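Local coordinates for protein 3-keto-5-aminohexanoate cleavage enzyme (Ralstonia eutropha, PDB 3C6C) that probably cleaves beta-keto acids such as 3-keto-5-aminohexanoate as a metal-dependent TIM-barrel enzyme of the BKACE family, at residues 252-257 with 290-295; 226-231 with 258-263. One frame throughout, in Å; residues are numbered along the deposited sequence.

Both contacts belong to the helical layer around the TIM barrel and share helix 250-260: contact 1 joins its middle to helix 282-295, and contact 2 joins its C-terminal end to the preceding helix 225-232. Both are apolar, with selenomethionine chains doing much of the bridging. The residues that touch in contact 1 are all buried; in contact 2 Ile229 is partly exposed, while Met228 and Leu260 are buried. Contact 1 lies between two helical backbones, whereas contact 2 includes a helix end that turns through glycines into strand 264-266. The two meet where Met228 SE packs on Ala257 CA, and a second subunit reaches both.

Contact 1 (252-257 with 290-295); sequences PMMAQA and RTVIEH
Met254 reaches across to helix 282-295 and meets two consecutive residues with different parts of its end. Its CG stands anti to the backbone N (chi1 178°), which carries the chain outward, and bends at the next two torsions then turn the methyl. CE consequently lies against the branch point of Val292, with Met254 CE 3.8 Å from Val292 CB, 4.0 Å from Val292 CG1 and 4.1 Å from Val292 CG2, so that it nestles against the fork rather than a single branch. The selenium meets the next residue along its CG1-CD1 arm, with Met254 SE 4.0 Å from Ile293 CG1 and slightly farther from Ile293 CD1. Beside this, Ala255 CB approaches Val292 CG1 at 4.2 Å, a lighter touch from a short side chain. The segment axes come within 10.3 Å of each other at 31°, a spacing that the long selenomethionine bridges. Val264 of strand 264-266 packs against both Met254 and Ile293, linking the helix pair to the barrel wall, while Leu296 of a second subunit packs on Ala255. The contacts between the segments are apolar, so this pairing of neighbouring barrel helices rests on shape and dispersion, and the Arg290-Glu294 salt bridge stays within its own helix.

Contact 2 (226-231 with 258-263); sequences ETMIYQ and ALLGGN
Leu260 puts a single methyl, CD1, between two side chains of helix 225-232. Ile229 CG1 lies 3.8 Å from Leu260 CD1, the two side chains crossing at about a right angle, and Met228 SE comes to 3.9 Å from the same methyl. Met228 extends straight through chi2 (-180°) and bends only at chi3, which lays its CG and selenium alongside the leucine methyl while its CE continues toward helix 250-260. This is the close part of the contact, and it is wholly apolar. The solvent side is looser: Ile229 is partly exposed and also packs on Ile229 of a second subunit, and past Leu260 comes exposed Gly261, the first residue to leave helical backbone angles, with positive phi (91°) in a Schellman motif. Backbone bonds hold this turn: a weak one from Gly261 N to Ala258 O (3.4 Å), and a probable one from Gly262 N to Ala257 O. Beneath the helices, Trp241 of strand 240-244 touches both Met228 and Leu260, and Asn263 leads into strand 264-266, so the contact bridges two successive barrel helices over the strand that connects them.

Contact 1 (252-257 with 290-295)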
loop_
_atom_site.group_PDB
_atom_site.type_symbol
_atom_site.label_atom_id
_atom_site.label_comp_id
_atom_site.label_asym_id
_atom_site.label_seq_id
_atom_site.Cartn_x
_atom_site.Cartn_y
_atom_site.Cartn_z
ATOM N N PRO A 252 0.956 18.885 -7.382
ATOM C CA PRO A 252 0.450 17.568 -6.965
ATOM C C PRO A 252 1.122 17.032 -5.700
ATOM O O PRO A 252 0.450 16.538 -4.788
ATOM C CB PRO A 252 0.749 16.685 -8.194
ATOM C CG PRO A 252 0.629 17.656 -9.323
ATOM C CD PRO A 252 1.347 18.868 -8.800
HETATM N N MSE A 253 2.442 17.138 -5.616
HETATM C CA MSE A 253 3.118 16.584 -4.441
HETATM C C MSE A 253 2.838 17.399 -3.184
HETATM O O MSE A 253 2.741 16.863 -2.085
HETATM C CB MSE A 253 4.613 16.399 -4.660
HETATM C CG MSE A 253 4.963 15.236 -5.617
HETATM SE SE MSE A 253 4.224 13.469 -5.271
HETATM C CE MSE A 253 2.660 13.500 -6.170
HETATM N N MSE A 254 2.680 18.702 -3.358
HETATM C CA MSE A 254 2.286 19.581 -2.247
HETATM C C MSE A 254 0.926 19.157 -1.671
HETATM O O MSE A 254 0.762 18.970 -0.454
HETATM C CB MSE A 254 2.239 21.047 -2.732
HETATM C CG MSE A 254 1.794 22.117 -1.695
HETATM SE SE MSE A 254 -0.109 22.277 -1.532
HETATM C CE MSE A 254 -0.599 22.619 -3.365
ATOM N N ALA A 255 -0.042 18.979 -2.559
ATOM C CA ALA A 255 -1.399 18.629 -2.113
ATOM C C ALA A 255 -1.382 17.248 -1.448
ATOM O O ALA A 255 -2.034 17.000 -0.421
ATOM C CB ALA A 255 -2.440 18.686 -3.287
ATOM N N GLN A 256 -0.599 16.357 -2.027
ATOM C CA GLN A 256 -0.549 14.953 -1.566
ATOM C C GLN A 256 0.078 14.873 -0.186
ATOM O O GLN A 256 -0.420 14.165 0.702
ATOM C CB GLN A 256 0.224 14.043 -2.550
ATOM C CG GLN A 256 0.156 12.585 -2.127
ATOM C CD GLN A 256 -1.261 12.097 -2.092
ATOM O OE1 GLN A 256 -1.797 11.680 -3.127
ATOM N NE2 GLN A 256 -1.907 12.174 -0.916
ATOM N N ALA A 257 1.112 15.675 0.031
ATOM C CA ALA A 257 1.740 15.762 1.362
ATOM C C ALA A 257 0.756 16.319 2.381
ATOM O O ALA A 257 0.589 15.759 3.462
ATOM C CB ALA A 257 3.046 16.586 1.347
ATOM N N ARG A 290 -1.159 27.820 -0.799
ATOM C CA ARG A 290 -1.947 28.286 0.364
ATOM C C ARG A 290 -3.442 28.148 0.117
ATOM O O ARG A 290 -4.213 27.667 0.976
ATOM C CB ARG A 290 -1.562 29.712 0.760
ATOM C CG ARG A 290 -2.436 30.276 1.864
ATOM C CD ARG A 290 -1.927 31.618 2.264
ATOM N NE ARG A 290 -2.899 32.312 3.092
ATOM C CZ ARG A 290 -2.757 33.561 3.506
ATOM N NH1 ARG A 290 -1.662 34.242 3.206
ATOM N NH2 ARG A 290 -3.698 34.115 4.254
ATOM N N THR A 291 -3.844 28.542 -1.085
ATOM C CA THR A 291 -5.241 28.434 -1.511
ATOM C C THR A 291 -5.737 26.983 -1.488
ATOM O O THR A 291 -6.808 26.672 -0.966
ATOM C CB THR A 291 -5.452 29.082 -2.892
ATOM O OG1 THR A 291 -5.228 30.494 -2.782
ATOM C CG2 THR A 291 -6.876 28.818 -3.408
ATOM N N VAL A 292 -4.917 26.090 -2.021
ATOM C CA VAL A 292 -5.232 24.670 -2.018
ATOM C C VAL A 292 -5.388 24.147 -0.581
ATOM O O VAL A 292 -6.394 23.515 -0.224
ATOM C CB VAL A 292 -4.212 23.820 -2.833
ATOM C CG1 VAL A 292 -4.458 22.311 -2.542
ATOM C CG2 VAL A 292 -4.320 24.141 -4.365
ATOM N N ILE A 293 -4.410 24.445 0.253
ATOM C CA ILE A 293 -4.398 23.988 1.671
ATOM C C ILE A 293 -5.654 24.460 2.426
ATOM O O ILE A 293 -6.312 23.706 3.142
ATOM C CB ILE A 293 -3.057 24.431 2.371
ATOM C CG1 ILE A 293 -1.883 23.626 1.779
ATOM C CG2 ILE A 293 -3.111 24.267 3.911
ATOM C CD1 ILE A 293 -0.501 24.230 2.101
ATOM N N GLU A 294 -5.996 25.718 2.208
ATOM C CA GLU A 294 -7.188 26.306 2.836
ATOM C C GLU A 294 -8.475 25.664 2.304
ATOM O O GLU A 294 -9.397 25.329 3.068
ATOM C CB GLU A 294 -7.185 27.820 2.646
ATOM C CG GLU A 294 -6.041 28.501 3.443
ATOM C CD GLU A 294 -5.906 29.984 3.216
ATOM O OE1 GLU A 294 -6.564 30.529 2.305
ATOM O OE2 GLU A 294 -5.090 30.603 3.939
ATOM N N HIS A 295 -8.522 25.452 0.992
ATOM C CA HIS A 295 -9.707 24.856 0.351
ATOM C C HIS A 295 -9.911 23.410 0.870
ATOM O O HIS A 295 -11.032 22.876 0.882
ATOM C CB HIS A 295 -9.618 24.894 -1.193
ATOM C CG HIS A 295 -9.947 26.233 -1.793
ATOM N ND1 HIS A 295 -10.079 27.375 -1.033
ATOM C CD2 HIS A 295 -10.193 26.603 -3.071
ATOM C CE1 HIS A 295 -10.384 28.395 -1.824
ATOM N NE2 HIS A 295 -10.460 27.953 -3.065
#

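Contact 2 (226-231 with 258-263)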
loop_
_atom_site.group_PDB
_atom_site.type_symbol
_atom_site.label_atom_id
_atom_site.label_comp_id
_atom_site.label_asym_id
_atom_site.label_seq_id
_atom_site.Cartn_x
_atom_site.Cartn_y
_atom_site.Cartn_z
ATOM N N GLU A 226 2.138 6.551 -3.960
ATOM C CA GLU A 226 2.563 5.276 -3.414
ATOM C C GLU A 226 3.916 5.427 -2.740
ATOM O O GLU A 226 4.173 4.855 -1.670
ATOM C CB GLU A 226 2.585 4.188 -4.502
ATOM C CG GLU A 226 1.203 3.769 -4.948
ATOM C CD GLU A 226 0.674 4.534 -6.182
ATOM O OE1 GLU A 226 1.079 5.703 -6.492
ATOM O OE2 GLU A 226 -0.192 3.952 -6.875
ATOM N N THR A 227 4.777 6.226 -3.361
ATOM C CA THR A 227 6.107 6.453 -2.833
ATOM C C THR A 227 5.996 7.186 -1.514
ATOM O O THR A 227 6.633 6.826 -0.531
ATOM C CB THR A 227 7.005 7.258 -3.804
ATOM O OG1 THR A 227 7.166 6.521 -5.018
ATOM C CG2 THR A 227 8.377 7.541 -3.180
HETATM N N MSE A 228 5.155 8.208 -1.521
HETATM C CA MSE A 228 4.989 9.067 -0.349
HETATM C C MSE A 228 4.433 8.291 0.844
HETATM O O MSE A 228 4.936 8.404 1.960
HETATM C CB MSE A 228 4.090 10.284 -0.656
HETATM C CG MSE A 228 4.284 11.368 0.397
HETATM SE SE MSE A 228 3.208 12.913 0.107
HETATM C CE MSE A 228 3.888 13.466 -1.576
ATOM N N ILE A 229 3.439 7.442 0.597
ATOM C CA ILE A 229 2.805 6.641 1.675
ATOM C C ILE A 229 3.808 5.657 2.282
ATOM O O ILE A 229 3.931 5.499 3.504
ATOM C CB ILE A 229 1.563 5.845 1.164
ATOM C CG1 ILE A 229 0.406 6.805 0.904
ATOM C CG2 ILE A 229 1.138 4.765 2.184
ATOM C CD1 ILE A 229 -0.783 6.179 0.184
ATOM N N TYR A 230 4.521 5.008 1.377
ATOM C CA TYR A 230 5.503 3.968 1.757
ATOM C C TYR A 230 6.615 4.562 2.619
ATOM O O TYR A 230 6.926 4.065 3.715
ATOM C CB TYR A 230 6.090 3.265 0.525
ATOM C CG TYR A 230 7.364 2.526 0.837
ATOM C CD1 TYR A 230 7.349 1.383 1.631
ATOM C CD2 TYR A 230 8.584 2.970 0.359
ATOM C CE1 TYR A 230 8.535 0.699 1.937
ATOM C CE2 TYR A 230 9.749 2.312 0.638
ATOM C CZ TYR A 230 9.729 1.170 1.435
ATOM O OH TYR A 230 10.891 0.525 1.706
ATOM N N GLN A 231 7.172 5.668 2.136
ATOM C CA GLN A 231 8.267 6.314 2.830
ATOM C C GLN A 231 7.775 6.951 4.133
ATOM O O GLN A 231 8.479 6.962 5.136
ATOM C CB GLN A 231 9.066 7.264 1.937
ATOM C CG GLN A 231 9.853 6.519 0.893
ATOM C CD GLN A 231 10.874 7.313 0.090
ATOM O OE1 GLN A 231 11.827 6.730 -0.432
ATOM N NE2 GLN A 231 10.668 8.622 -0.059
ATOM N N ALA A 258 0.072 17.401 2.024
ATOM C CA ALA A 258 -0.907 18.023 2.936
ATOM C C ALA A 258 -1.942 16.989 3.353
ATOM O O ALA A 258 -2.307 16.887 4.524
ATOM C CB ALA A 258 -1.585 19.254 2.311
ATOM N N LEU A 259 -2.388 16.217 2.373
ATOM C CA LEU A 259 -3.454 15.226 2.592
ATOM C C LEU A 259 -3.032 14.069 3.538
ATOM O O LEU A 259 -3.873 13.441 4.204
ATOM C CB LEU A 259 -3.942 14.664 1.265
ATOM C CG LEU A 259 -4.863 15.596 0.457
ATOM C CD1 LEU A 259 -4.981 15.062 -0.976
ATOM C CD2 LEU A 259 -6.269 15.732 1.096
ATOM N N LEU A 260 -1.736 13.833 3.603
ATOM C CA LEU A 260 -1.143 12.669 4.330
ATOM C C LEU A 260 -0.527 13.050 5.673
ATOM O O LEU A 260 0.056 12.209 6.364
ATOM C CB LEU A 260 -0.140 11.934 3.432
ATOM C CG LEU A 260 -0.778 11.110 2.297
ATOM C CD1 LEU A 260 0.352 10.568 1.396
ATOM C CD2 LEU A 260 -1.717 9.996 2.854
ATOM N N GLY A 261 -0.678 14.320 6.025
ATOM C CA GLY A 261 -0.200 14.870 7.310
ATOM C C GLY A 261 1.202 15.433 7.322
ATOM O O GLY A 261 1.786 15.745 8.381
ATOM N N GLY A 262 1.742 15.574 6.120
ATOM C CA GLY A 262 3.086 16.167 5.930
ATOM C C GLY A 262 3.054 17.660 5.701
ATOM O O GLY A 262 2.009 18.275 5.497
ATOM N N ASN A 263 4.230 18.248 5.828
ATOM C CA ASN A 263 4.419 19.644 5.480
ATOM C C ASN A 263 4.849 19.718 4.029
ATOM O O ASN A 263 5.033 18.694 3.382
ATOM C CB ASN A 263 5.419 20.256 6.431
ATOM C CG ASN A 263 4.916 20.174 7.859
ATOM O OD1 ASN A 263 3.816 20.638 8.152
ATOM N ND2 ASN A 263 5.661 19.477 8.721
#